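Local coordinates for extracellular solute-binding protein, family 1 (PDB 3QUF) that probably captures a solute, perhaps a carbohydrate, outside the cell and delivers it to an ABC-type importer, at residues T30-Y35 against D311-A316; L89-R94 against W369-K374; S216-D221 against A403-W408; Y323-E328 against S341-Y346. One frame throughout, in Å; residues are numbered along the deposited sequence. Where two conformers were deposited one is given.

Interaction 1. Residues T30-Y35 against D311-A316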
loop_
_atom_site.group_PDB
_atom_site.type_symbol
_atom_site.label_atom_id
_atom_site.label_comp_id
_atom_site.label_asym_id
_atom_site.label_seq_id
_atom_site.Cartn_x
_atom_site.Cartn_y
_atom_site.Cartn_z
ATOM N N THR A 30 -33.979 10.616 -4.834
ATOM C CA THR A 30 -32.883 11.516 -4.555
ATOM C C THR A 30 -31.799 11.252 -5.575
ATOM O O THR A 30 -31.333 10.121 -5.699
ATOM C CB THR A 30 -32.312 11.250 -3.150
ATOM O OG1 THR A 30 -33.339 11.516 -2.166
ATOM C CG2 THR A 30 -31.078 12.145 -2.880
ATOM N N LYS A 31 -31.412 12.289 -6.294
ATOM C CA LYS A 31 -30.332 12.210 -7.269
ATOM C C LYS A 31 -28.985 12.516 -6.619
ATOM O O LYS A 31 -28.830 13.594 -6.045
ATOM C CB LYS A 31 -30.579 13.242 -8.364
ATOM C CG LYS A 31 -31.881 13.042 -9.110
ATOM C CD LYS A 31 -31.917 13.926 -10.341
ATOM C CE LYS A 31 -30.596 13.885 -11.082
ATOM N NZ LYS A 31 -30.354 12.596 -11.771
ATOM N N ILE A 32 -28.020 11.615 -6.739
ATOM C CA ILE A 32 -26.638 11.861 -6.285
ATOM C C ILE A 32 -25.640 11.528 -7.386
ATOM O O ILE A 32 -26.005 10.836 -8.357
ATOM C CB ILE A 32 -26.278 11.104 -5.001
ATOM C CG1 ILE A 32 -26.506 9.581 -5.130
ATOM C CG2 ILE A 32 -27.120 11.689 -3.839
ATOM C CD1 ILE A 32 -26.009 8.770 -3.908
ATOM N N SER A 33 -24.426 12.073 -7.263
ATOM C CA SER A 33 -23.371 11.826 -8.213
ATOM C C SER A 33 -22.152 11.226 -7.539
ATOM O O SER A 33 -21.925 11.417 -6.342
ATOM C CB SER A 33 -22.978 13.103 -8.948
ATOM O OG SER A 33 -22.664 14.099 -8.003
ATOM N N PHE A 34 -21.370 10.485 -8.313
ATOM C CA PHE A 34 -20.148 9.844 -7.832
ATOM C C PHE A 34 -19.106 10.077 -8.890
ATOM O O PHE A 34 -19.343 9.705 -10.050
ATOM C CB PHE A 34 -20.419 8.356 -7.631
ATOM C CG PHE A 34 -19.218 7.489 -7.268
ATOM C CD1 PHE A 34 -18.094 7.965 -6.645
ATOM C CD2 PHE A 34 -19.270 6.128 -7.564
ATOM C CE1 PHE A 34 -17.011 7.113 -6.350
ATOM C CE2 PHE A 34 -18.208 5.287 -7.283
ATOM C CZ PHE A 34 -17.097 5.759 -6.699
ATOM N N TYR A 35 -18.047 10.798 -8.554
ATOM C CA TYR A 35 -16.917 10.962 -9.469
ATOM C C TYR A 35 -15.894 9.964 -8.992
ATOM O O TYR A 35 -15.265 10.143 -7.949
ATOM C CB TYR A 35 -16.358 12.375 -9.451
ATOM C CG TYR A 35 -15.305 12.591 -10.513
ATOM C CD1 TYR A 35 -15.538 12.190 -11.820
ATOM C CD2 TYR A 35 -14.105 13.170 -10.234
ATOM C CE1 TYR A 35 -14.577 12.386 -12.821
ATOM C CE2 TYR A 35 -13.135 13.372 -11.227
ATOM C CZ TYR A 35 -13.378 12.960 -12.503
ATOM O OH TYR A 35 -12.483 13.166 -13.530
ATOM N N ASP A 311 -29.157 17.723 2.472
ATOM C CA ASP A 311 -29.407 16.763 3.497
ATOM C C ASP A 311 -29.769 15.393 2.906
ATOM O O ASP A 311 -29.232 14.357 3.345
ATOM C CB ASP A 311 -30.504 17.281 4.418
ATOM C CG ASP A 311 -30.031 18.454 5.300
ATOM O OD1 ASP A 311 -28.810 18.809 5.263
ATOM O OD2 ASP A 311 -30.889 18.996 6.049
ATOM N N LYS A 312 -30.674 15.394 1.938
ATOM C CA LYS A 312 -31.115 14.120 1.347
ATOM C C LYS A 312 -30.018 13.474 0.523
ATOM O O LYS A 312 -29.888 12.239 0.505
ATOM C CB LYS A 312 -32.353 14.279 0.515
ATOM C CG LYS A 312 -33.607 14.358 1.364
ATOM C CD LYS A 312 -33.916 13.035 2.032
ATOM C CE LYS A 312 -35.154 13.169 2.887
ATOM N NZ LYS A 312 -35.572 11.817 3.373
ATOM N N GLU A 313 -29.222 14.301 -0.141
ATOM C CA GLU A 313 -28.121 13.786 -0.909
ATOM C C GLU A 313 -27.102 13.101 0.006
ATOM O O GLU A 313 -26.603 12.009 -0.301
ATOM C CB GLU A 313 -27.444 14.897 -1.711
ATOM C CG GLU A 313 -28.258 15.316 -2.947
ATOM C CD GLU A 313 -28.021 16.724 -3.431
ATOM O OE1 GLU A 313 -27.034 17.391 -3.015
ATOM O OE2 GLU A 313 -28.882 17.181 -4.260
ATOM N N LYS A 314 -26.791 13.744 1.128
ATOM C CA LYS A 314 -25.883 13.164 2.088
ATOM C C LYS A 314 -26.403 11.835 2.613
ATOM O O LYS A 314 -25.652 10.854 2.722
ATOM C CB LYS A 314 -25.598 14.137 3.220
ATOM C CG LYS A 314 -24.671 15.292 2.747
ATOM C CD LYS A 314 -24.114 16.196 3.859
ATOM C CE LYS A 314 -25.158 16.727 4.761
ATOM N NZ LYS A 314 -24.606 17.335 6.068
ATOM N N ALA A 315 -27.685 11.802 2.923
ATOM C CA ALA A 315 -28.316 10.565 3.422
ATOM C C ALA A 315 -28.201 9.420 2.398
ATOM O O ALA A 315 -27.909 8.273 2.710
ATOM C CB ALA A 315 -29.765 10.829 3.762
ATOM N N ALA A 316 -28.425 9.739 1.134
ATOM C CA ALA A 316 -28.337 8.757 0.070
ATOM C C ALA A 316 -26.885 8.284 -0.114
ATOM O O ALA A 316 -26.635 7.095 -0.360
ATOM C CB ALA A 316 -28.894 9.332 -1.261
HETATM O O HOH W 1 -31.983 10.340 0.688
HETATM O O HOH W 2 -30.586 15.711 -5.393
#
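T30 meets helix 311-324 through its methyl group: CG2, anti to the backbone N (OG1 at chi1 -63°), lies 3.6 Å from K312 O and also touches A316 CB. Its hydroxyl reaches the same carbonyl indirectly, since a water donates to K312 O at 2.8 Å and, weakly, to T30 OG1. K31 turns its side chain from the helix, but K31 O lies 3.6 Å from E313 CG; a second water bridges K31 O and E313 OE2, while OE1 of that glutamate takes the N-H of S310. I32 then lays CG2 against E313 O at 3.6 Å and A316 CB at 3.9 Å. Cut back to an alanine, I32 is likely to leave A316 short of apolar cover and open a gap between helix and sheet, where I57 and L59 also touch it. The helix's first turn lies at 65° across strand 30-36, an inner strand with parallel neighbours; the direct contact is apolar, through methyls of T30, I32 and A316, and the polar links run through water.

Interaction 2. Residues L89-R94 against W369-K374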
loop_
_atom_site.group_PDB
_atom_site.type_symbol
_atom_site.label_atom_id
_atom_site.label_comp_id
_atom_site.label_asym_id
_atom_site.label_seq_id
_atom_site.Cartn_x
_atom_site.Cartn_y
_atom_site.Cartn_z
ATOM N N LEU A 89 -10.698 9.698 -1.991
ATOM C CA LEU A 89 -9.480 10.216 -1.433
ATOM C C LEU A 89 -8.394 9.215 -1.785
ATOM O O LEU A 89 -8.417 8.064 -1.352
ATOM C CB LEU A 89 -9.592 10.364 0.071
ATOM C CG LEU A 89 -10.687 11.323 0.565
ATOM C CD1 LEU A 89 -10.733 11.323 2.086
ATOM C CD2 LEU A 89 -10.496 12.732 0.057
ATOM N N THR A 90 -7.487 9.653 -2.629
ATOM C CA THR A 90 -6.422 8.799 -3.105
ATOM C C THR A 90 -5.139 9.123 -2.362
ATOM O O THR A 90 -5.078 10.095 -1.607
ATOM C CB THR A 90 -6.186 8.969 -4.578
ATOM O OG1 THR A 90 -5.485 10.204 -4.866
ATOM C CG2 THR A 90 -7.536 8.931 -5.358
HETATM N N MSE A 91 -4.079 8.338 -2.605
HETATM C CA MSE A 91 -2.819 8.638 -1.926
HETATM C C MSE A 91 -2.199 9.940 -2.388
HETATM O O MSE A 91 -1.393 10.574 -1.653
HETATM C CB MSE A 91 -1.831 7.461 -2.086
HETATM C CG MSE A 91 -2.359 6.131 -1.497
HETATM SE SE MSE A 91 -2.809 6.195 0.409
HETATM C CE MSE A 91 -4.788 6.423 0.317
ATOM N N ASP A 92 -2.613 10.432 -3.555
ATOM C CA ASP A 92 -2.089 11.684 -4.049
ATOM C C ASP A 92 -2.914 12.931 -3.689
ATOM O O ASP A 92 -2.390 14.041 -3.787
ATOM C CB ASP A 92 -1.970 11.645 -5.576
ATOM C CG ASP A 92 -0.898 10.693 -6.052
ATOM O OD1 ASP A 92 0.133 10.535 -5.357
ATOM O OD2 ASP A 92 -1.119 10.077 -7.114
ATOM N N ASN A 93 -4.190 12.790 -3.328
ATOM C CA ASN A 93 -4.989 13.972 -3.012
ATOM C C ASN A 93 -5.580 13.973 -1.606
ATOM O O ASN A 93 -6.293 14.926 -1.248
ATOM C CB ASN A 93 -6.102 14.181 -4.067
ATOM C CG ASN A 93 -7.291 13.224 -3.855
ATOM O OD1 ASN A 93 -7.219 12.360 -3.012
ATOM N ND2 ASN A 93 -8.376 13.401 -4.587
ATOM N N ARG A 94 -5.298 12.950 -0.798
ATOM C CA ARG A 94 -6.090 12.779 0.445
ATOM C C ARG A 94 -5.983 13.993 1.367
ATOM O O ARG A 94 -7.017 14.492 1.852
ATOM C CB ARG A 94 -5.741 11.499 1.201
ATOM C CG ARG A 94 -4.286 11.367 1.577
ATOM C CD ARG A 94 -3.960 9.937 2.048
ATOM N NE ARG A 94 -2.613 9.943 2.568
ATOM C CZ ARG A 94 -2.250 10.345 3.798
ATOM N NH1 ARG A 94 -3.124 10.785 4.698
ATOM N NH2 ARG A 94 -0.957 10.408 4.111
ATOM N N TRP A 369 2.851 0.923 3.989
ATOM C CA TRP A 369 3.503 1.572 2.872
ATOM C C TRP A 369 3.709 3.040 3.270
ATOM O O TRP A 369 2.911 3.589 4.027
ATOM C CB TRP A 369 2.634 1.454 1.601
ATOM C CG TRP A 369 3.410 1.801 0.361
ATOM C CD1 TRP A 369 3.243 2.901 -0.444
ATOM C CD2 TRP A 369 4.470 1.034 -0.220
ATOM N NE1 TRP A 369 4.149 2.869 -1.483
ATOM C CE2 TRP A 369 4.922 1.737 -1.354
ATOM C CE3 TRP A 369 5.111 -0.164 0.134
ATOM C CZ2 TRP A 369 5.960 1.268 -2.148
ATOM C CZ3 TRP A 369 6.126 -0.616 -0.646
ATOM C CH2 TRP A 369 6.551 0.104 -1.780
ATOM N N VAL A 370 4.783 3.664 2.796
ATOM C CA VAL A 370 5.017 5.085 3.097
ATOM C C VAL A 370 4.108 5.946 2.198
ATOM O O VAL A 370 4.384 6.122 0.998
ATOM C CB VAL A 370 6.469 5.498 2.940
ATOM C CG1 VAL A 370 6.645 6.989 3.318
ATOM C CG2 VAL A 370 7.411 4.661 3.910
ATOM N N ASN A 371 3.046 6.469 2.779
ATOM C CA ASN A 371 2.043 7.267 2.054
ATOM C C ASN A 371 2.216 8.718 2.497
ATOM O O ASN A 371 1.573 9.207 3.448
ATOM C CB ASN A 371 0.623 6.713 2.299
ATOM C CG ASN A 371 0.368 5.408 1.582
ATOM O OD1 ASN A 371 -0.023 4.384 2.193
ATOM N ND2 ASN A 371 0.581 5.423 0.313
ATOM N N TRP A 372 3.134 9.428 1.853
ATOM C CA TRP A 372 3.536 10.745 2.303
ATOM C C TRP A 372 2.322 11.694 2.352
ATOM O O TRP A 372 1.557 11.729 1.399
ATOM C CB TRP A 372 4.514 11.385 1.348
ATOM C CG TRP A 372 5.546 10.451 0.757
ATOM C CD1 TRP A 372 5.423 9.734 -0.379
ATOM C CD2 TRP A 372 6.853 10.172 1.268
ATOM N NE1 TRP A 372 6.565 9.015 -0.618
ATOM C CE2 TRP A 372 7.464 9.276 0.377
ATOM C CE3 TRP A 372 7.585 10.629 2.360
ATOM C CZ2 TRP A 372 8.766 8.828 0.548
ATOM C CZ3 TRP A 372 8.873 10.162 2.531
ATOM C CH2 TRP A 372 9.430 9.267 1.653
ATOM N N PRO A 373 2.157 12.452 3.437
ATOM C CA PRO A 373 1.005 13.368 3.471
ATOM C C PRO A 373 1.163 14.680 2.751
ATOM O O PRO A 373 0.210 15.469 2.676
ATOM C CB PRO A 373 0.781 13.596 4.973
ATOM C CG PRO A 373 2.103 13.389 5.574
ATOM C CD PRO A 373 2.697 12.247 4.787
ATOM N N LYS A 374 2.368 14.970 2.297
ATOM C CA LYS A 374 2.628 16.176 1.513
ATOM C C LYS A 374 3.446 15.763 0.316
ATOM O O LYS A 374 4.290 14.893 0.457
ATOM C CB LYS A 374 3.426 17.180 2.326
ATOM C CG LYS A 374 2.785 17.581 3.631
ATOM C CD LYS A 374 3.644 18.531 4.470
ATOM C CE LYS A 374 2.778 19.088 5.632
ATOM N NZ LYS A 374 3.539 19.812 6.688
HETATM O O HOH W 3 -0.371 9.800 0.712
#
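R94 reaches N371 by a single direct hydrogen bond, from NH2 to the backbone O at 2.9 Å. The acceptor lies near the guanidinium plane, but the N-H is bent (136° at the hydrogen) and approaches from above the carbonyl plane. Beside it, NH2 also rests 3.6 Å from P373 CA. M91, a selenomethionine, supplies the second touch: its chain bends at chi2 (-58°) and again at chi3, which sets SE 3.5 Å from N371 CG, against the side-chain amide, and M91 CG comes equally close to N371 ND2. A water in the guanidinium plane ties the two loops together, accepting from R94 NE at 2.9 Å and donating to M91 O and W372 O.

Farther out, L122 O receives a hydrogen bond from R94 NH1, fixing the other end of the guanidinium group. T90 OG1 accepts from D92 N at 3.2 Å in an ST turn and from N93 N in the wider ST motif, while T90 N donates to N93 OD1 at 2.7 Å; these bonds shape the backbone leading into helix 94-100. The contact joins the loop after strand 86-89 to the one after strand 367-368, near the middle of the molecule, consistent with the meeting of two lobes in the periplasmic-binding-protein fold.

Interaction 3. Residues S216-D221 against A403-W408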
loop_
_atom_site.group_PDB
_atom_site.type_symbol
_atom_site.label_atom_id
_atom_site.label_comp_id
_atom_site.label_asym_id
_atom_site.label_seq_id
_atom_site.Cartn_x
_atom_site.Cartn_y
_atom_site.Cartn_z
ATOM N N SER A 216 9.514 13.823 15.177
ATOM C CA SER A 216 10.758 13.169 14.831
ATOM C C SER A 216 11.170 13.583 13.414
ATOM O O SER A 216 10.523 14.426 12.781
ATOM C CB SER A 216 10.614 11.641 14.918
ATOM O OG SER A 216 11.893 11.043 14.899
ATOM N N THR A 217 12.237 12.970 12.935
ATOM C CA THR A 217 12.839 13.301 11.656
ATOM C C THR A 217 13.280 12.031 10.936
ATOM O O THR A 217 13.418 10.989 11.539
ATOM C CB THR A 217 14.075 14.203 11.825
ATOM O OG1 THR A 217 15.112 13.501 12.540
ATOM C CG2 THR A 217 13.685 15.533 12.526
ATOM N N PHE A 218 13.503 12.140 9.642
ATOM C CA PHE A 218 14.126 11.040 8.893
ATOM C C PHE A 218 15.517 10.712 9.453
ATOM O O PHE A 218 15.914 9.553 9.537
ATOM C CB PHE A 218 14.196 11.374 7.400
ATOM C CG PHE A 218 12.858 11.490 6.739
ATOM C CD1 PHE A 218 12.155 10.360 6.362
ATOM C CD2 PHE A 218 12.283 12.740 6.484
ATOM C CE1 PHE A 218 10.931 10.463 5.792
ATOM C CE2 PHE A 218 11.043 12.848 5.918
ATOM C CZ PHE A 218 10.357 11.697 5.539
ATOM N N THR A 219 16.284 11.738 9.833
ATOM C CA THR A 219 17.581 11.496 10.431
ATOM C C THR A 219 17.497 10.654 11.681
ATOM O O THR A 219 18.331 9.778 11.881
ATOM C CB THR A 219 18.298 12.823 10.725
ATOM O OG1 THR A 219 18.507 13.482 9.478
ATOM C CG2 THR A 219 19.653 12.578 11.419
ATOM N N LYS A 220 16.497 10.899 12.516
ATOM C CA LYS A 220 16.345 10.083 13.741
ATOM C C LYS A 220 15.903 8.655 13.429
ATOM O O LYS A 220 16.477 7.681 13.942
ATOM C CB LYS A 220 15.368 10.721 14.730
ATOM C CG LYS A 220 15.918 11.968 15.466
ATOM C CD LYS A 220 14.815 12.608 16.353
ATOM C CE LYS A 220 14.987 14.141 16.588
ATOM N NZ LYS A 220 13.646 14.888 16.670
ATOM N N ASP A 221 14.870 8.526 12.594
ATOM C CA ASP A 221 14.181 7.225 12.468
ATOM C C ASP A 221 14.500 6.411 11.239
ATOM O O ASP A 221 14.466 5.184 11.305
ATOM C CB ASP A 221 12.681 7.411 12.611
ATOM C CG ASP A 221 12.254 7.555 14.059
ATOM O OD1 ASP A 221 12.798 6.839 14.963
ATOM O OD2 ASP A 221 11.383 8.399 14.273
ATOM N N ALA A 403 19.194 14.013 3.517
ATOM C CA ALA A 403 18.613 14.523 2.259
ATOM C C ALA A 403 17.084 14.511 2.262
ATOM O O ALA A 403 16.433 15.446 1.800
ATOM C CB ALA A 403 19.151 13.768 1.064
ATOM N N LEU A 404 16.501 13.444 2.799
ATOM C CA LEU A 404 15.063 13.378 2.969
ATOM C C LEU A 404 14.543 14.477 3.916
ATOM O O LEU A 404 13.554 15.104 3.618
ATOM C CB LEU A 404 14.628 11.995 3.445
ATOM C CG LEU A 404 14.721 10.874 2.388
ATOM C CD1 LEU A 404 14.417 9.533 3.017
ATOM C CD2 LEU A 404 13.776 11.123 1.223
ATOM N N ASP A 405 15.223 14.703 5.047
ATOM C CA ASP A 405 14.831 15.791 5.961
ATOM C C ASP A 405 14.904 17.157 5.253
ATOM O O ASP A 405 13.981 17.975 5.385
ATOM C CB ASP A 405 15.728 15.795 7.196
ATOM C CG ASP A 405 15.207 14.872 8.305
ATOM O OD1 ASP A 405 13.978 14.720 8.423
ATOM O OD2 ASP A 405 16.037 14.351 9.085
ATOM N N ALA A 406 15.985 17.368 4.506
ATOM C CA ALA A 406 16.215 18.621 3.776
ATOM C C ALA A 406 15.096 18.845 2.797
ATOM O O ALA A 406 14.551 19.955 2.698
ATOM C CB ALA A 406 17.584 18.601 3.053
ATOM N N LYS A 407 14.722 17.804 2.063
ATOM C CA LYS A 407 13.628 17.912 1.115
ATOM C C LYS A 407 12.261 18.159 1.795
ATOM O O LYS A 407 11.505 19.047 1.425
ATOM C CB LYS A 407 13.572 16.634 0.256
ATOM C CG LYS A 407 12.687 16.725 -0.935
ATOM C CD LYS A 407 13.144 17.844 -1.841
ATOM C CE LYS A 407 13.074 17.486 -3.291
ATOM N NZ LYS A 407 14.035 18.335 -4.005
ATOM N N TRP A 408 11.958 17.382 2.809
ATOM C CA TRP A 408 10.723 17.515 3.578
ATOM C C TRP A 408 10.552 18.919 4.161
ATOM O O TRP A 408 9.438 19.485 4.151
ATOM C CB TRP A 408 10.735 16.478 4.706
ATOM C CG TRP A 408 9.461 16.441 5.500
ATOM C CD1 TRP A 408 9.269 16.919 6.759
ATOM C CD2 TRP A 408 8.228 15.909 5.076
ATOM N NE1 TRP A 408 7.972 16.704 7.149
ATOM C CE2 TRP A 408 7.318 16.068 6.133
ATOM C CE3 TRP A 408 7.806 15.256 3.915
ATOM C CZ2 TRP A 408 6.002 15.654 6.038
ATOM C CZ3 TRP A 408 6.494 14.834 3.831
ATOM C CH2 TRP A 408 5.608 15.049 4.881
#
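D405 grips the start of helix 218-221 with both carboxylate oxygens. OD1 accepts from F218 N at 2.9 Å on its syn side, whereas OD2 takes two donors from T219: the backbone N at 2.7 Å, from above the carboxylate plane, and the hydroxyl OG1 at 2.6 Å, on the anti lone pair. This is binding of a helix N-terminus by an acid from another helix, 397-408, and the N-H groups at this helix start would be expected to favour the charged carboxylate. The N-cap residue itself, T217, completes the set: OG1, held between its backbone N and carbonyl carbon (chi1 64°), accepts from K220 N, and its CB lies against the D405 carboxylate.

Inward from these bonds, the F218 ring fits between residues one helical turn apart on helix 397-408. L404 CB lies over one face in a CH-pi contact, 4.1 Å from the ring centroid and offset toward the rim. W408 instead receives the ring's edge, an edge-to-face pair with planes at 76° and F218 CE2 3.8 Å from W408 CB. W222 meets F218 in a further edge-to-face contact, while W212 and W372 also pack on this phenylalanine, extending an aromatic cluster beyond the two helices. Next to the polar grip, the ring carbon CD2 of F218 comes within 3.2 Å of D405 OD1.

Interaction 4. Residues Y323-E328 against S341-Y346. With SO4 (sulfate ion), chain C.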
loop_
_atom_site.group_PDB
_atom_site.type_symbol
_atom_site.label_atom_id
_atom_site.label_comp_id
_atom_site.label_asym_id
_atom_site.label_seq_id
_atom_site.Cartn_x
_atom_site.Cartn_y
_atom_site.Cartn_z
ATOM N N TYR A 323 -23.479 0.309 1.570
ATOM C CA TYR A 323 -23.503 -0.794 0.620
ATOM C C TYR A 323 -22.117 -1.271 0.262
ATOM O O TYR A 323 -21.856 -2.486 0.137
ATOM C CB TYR A 323 -24.271 -0.376 -0.650
ATOM C CG TYR A 323 -24.343 -1.497 -1.665
ATOM C CD1 TYR A 323 -25.256 -2.521 -1.523
ATOM C CD2 TYR A 323 -23.477 -1.546 -2.720
ATOM C CE1 TYR A 323 -25.317 -3.546 -2.448
ATOM C CE2 TYR A 323 -23.516 -2.590 -3.656
ATOM C CZ TYR A 323 -24.436 -3.577 -3.490
ATOM O OH TYR A 323 -24.529 -4.620 -4.385
ATOM N N LEU A 324 -21.208 -0.336 0.050
ATOM C CA LEU A 324 -19.794 -0.659 -0.218
ATOM C C LEU A 324 -19.244 -1.528 0.906
ATOM O O LEU A 324 -18.620 -2.568 0.649
ATOM C CB LEU A 324 -18.930 0.599 -0.357
ATOM C CG LEU A 324 -18.840 1.296 -1.717
ATOM C CD1 LEU A 324 -18.304 2.738 -1.565
ATOM C CD2 LEU A 324 -17.969 0.516 -2.648
ATOM N N ASN A 325 -19.509 -1.120 2.134
ATOM C CA ASN A 325 -19.169 -1.920 3.333
ATOM C C ASN A 325 -20.282 -2.862 3.747
ATOM O O ASN A 325 -20.810 -2.783 4.860
ATOM C CB ASN A 325 -18.741 -1.030 4.497
ATOM C CG ASN A 325 -18.161 -1.826 5.650
ATOM O OD1 ASN A 325 -17.763 -2.982 5.475
ATOM N ND2 ASN A 325 -18.236 -1.278 6.839
ATOM N N SER A 326 -20.637 -3.749 2.820
ATOM C CA SER A 326 -21.587 -4.842 3.031
ATOM C C SER A 326 -21.006 -6.084 2.336
ATOM O O SER A 326 -20.150 -5.995 1.481
ATOM C CB SER A 326 -22.972 -4.526 2.442
ATOM O OG SER A 326 -23.012 -4.567 1.009
ATOM N N GLU A 327 -21.505 -7.255 2.690
ATOM C CA GLU A 327 -20.966 -8.489 2.149
ATOM C C GLU A 327 -21.064 -8.504 0.608
ATOM O O GLU A 327 -20.096 -8.786 -0.070
ATOM C CB GLU A 327 -21.682 -9.683 2.782
ATOM C CG GLU A 327 -21.005 -11.005 2.509
ATOM C CD GLU A 327 -21.745 -12.174 3.149
ATOM O OE1 GLU A 327 -22.835 -11.985 3.760
ATOM O OE2 GLU A 327 -21.233 -13.289 3.046
ATOM N N GLU A 328 -22.198 -8.091 0.079
ATOM C CA GLU A 328 -22.419 -8.079 -1.354
ATOM C C GLU A 328 -21.514 -7.068 -2.029
ATOM O O GLU A 328 -20.879 -7.363 -3.044
ATOM C CB GLU A 328 -23.886 -7.748 -1.646
ATOM C CG GLU A 328 -24.230 -7.792 -3.088
ATOM C CD GLU A 328 -25.730 -7.597 -3.316
ATOM O OE1 GLU A 328 -26.487 -8.485 -2.868
ATOM O OE2 GLU A 328 -26.120 -6.565 -3.922
ATOM N N SER A 341 -10.309 -7.414 1.173
ATOM C CA SER A 341 -11.243 -6.647 1.976
ATOM C C SER A 341 -10.606 -6.172 3.284
ATOM O O SER A 341 -9.959 -6.979 3.992
ATOM C CB SER A 341 -12.463 -7.527 2.305
ATOM O OG SER A 341 -13.260 -6.933 3.304
ATOM N N LEU A 342 -10.857 -4.912 3.656
ATOM C CA LEU A 342 -10.526 -4.417 4.988
ATOM C C LEU A 342 -11.648 -4.547 6.025
ATOM O O LEU A 342 -11.515 -4.064 7.159
ATOM C CB LEU A 342 -10.073 -2.960 4.882
ATOM C CG LEU A 342 -8.732 -2.712 4.229
ATOM C CD1 LEU A 342 -8.542 -1.178 4.068
ATOM C CD2 LEU A 342 -7.558 -3.274 5.111
ATOM N N SER A 343 -12.751 -5.182 5.672
ATOM C CA SER A 343 -13.918 -5.280 6.532
ATOM C C SER A 343 -14.199 -6.718 6.908
ATOM O O SER A 343 -14.143 -7.626 6.077
ATOM C CB SER A 343 -15.140 -4.705 5.837
ATOM O OG SER A 343 -16.316 -4.923 6.613
ATOM N N SER A 344 -14.538 -6.926 8.166
ATOM C CA SER A 344 -14.904 -8.268 8.643
ATOM C C SER A 344 -16.232 -8.770 8.088
ATOM O O SER A 344 -16.581 -9.929 8.278
ATOM C CB SER A 344 -14.944 -8.284 10.169
ATOM O OG SER A 344 -15.948 -7.417 10.639
ATOM N N LYS A 345 -16.948 -7.931 7.337
ATOM C CA LYS A 345 -18.188 -8.377 6.720
ATOM C C LYS A 345 -17.958 -9.270 5.519
ATOM O O LYS A 345 -18.873 -9.983 5.108
ATOM C CB LYS A 345 -19.027 -7.191 6.312
ATOM C CG LYS A 345 -19.400 -6.285 7.478
ATOM C CD LYS A 345 -20.300 -5.213 7.001
ATOM C CE LYS A 345 -20.539 -4.173 8.060
ATOM N NZ LYS A 345 -21.580 -3.214 7.593
ATOM N N TYR A 346 -16.737 -9.288 4.982
ATOM C CA TYR A 346 -16.423 -10.204 3.905
ATOM C C TYR A 346 -14.959 -10.482 3.861
ATOM O O TYR A 346 -14.168 -9.579 3.908
ATOM C CB TYR A 346 -16.831 -9.604 2.552
ATOM C CG TYR A 346 -16.383 -10.443 1.381
ATOM C CD1 TYR A 346 -17.066 -11.582 1.016
ATOM C CD2 TYR A 346 -15.263 -10.104 0.666
ATOM C CE1 TYR A 346 -16.631 -12.378 -0.031
ATOM C CE2 TYR A 346 -14.827 -10.883 -0.405
ATOM C CZ TYR A 346 -15.528 -12.012 -0.749
ATOM O OH TYR A 346 -15.079 -12.808 -1.797
HETATM S S SO4 C . -23.833 -7.175 5.385
HETATM O O1 SO4 C . -22.439 -7.425 5.080
HETATM O O2 SO4 C . -24.110 -5.731 5.574
HETATM O O3 SO4 C . -24.692 -7.706 4.323
HETATM O O4 SO4 C . -24.112 -7.850 6.654
HETATM O O HOH W 4 -19.148 -12.883 4.977
#
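N325 OD1 takes the proton of S343 OG at 2.7 Å, in the carbonyl plane and on a lone pair; N325 CG, anti to the backbone N (chi1 -170°), carries the amide there. S343 OG in turn accepts from K345 N at 3.2 Å, making an ST turn inside the type I beta turn S343-Y346. K345 NZ donates to N325 O at 2.9 Å, nearly along the C=O axis, its extended chain crossing the asparagine side chain at about a right angle. N325 lies between helices 311-324 and 327-337, at the centre of an inverse gamma turn, and its ND2 donates to F111 O and D113 O. With a leucine in its place, the S343 proton would probably be left without its acceptor, and F111 O and D113 O without the ND2 donor. S326 is the N-cap of helix 327-337, its OG serving G329 N. There E327 N donates to sulfate O1 at 2.6 Å, an ion probably from the crystallisation liquor. E327 CG rests 3.5 Å from K345 O.

Interactions 1 and 4 both use helix 311-324, the first at its opening turn and the second just past its end. All four contacts are partly buried, but exposed residues take part in interactions 1 and 4 and none in 2 and 3. Interaction 2 lies nearest the chain's centre, about 10 Å away, and interaction 1 farthest, at about 30 Å. Interactions 2 and 3 touch directly: W372 packs on F218, and P373 and K374 on W408. Methyl groups and bridging waters join helix to sheet in interaction 1, an arginine and a water join loops in interaction 2, a carboxylate holds a helix start in interaction 3, and in interaction 4 an asparagine, a serine and a lysine tie a helix-to-helix turn to a beta turn.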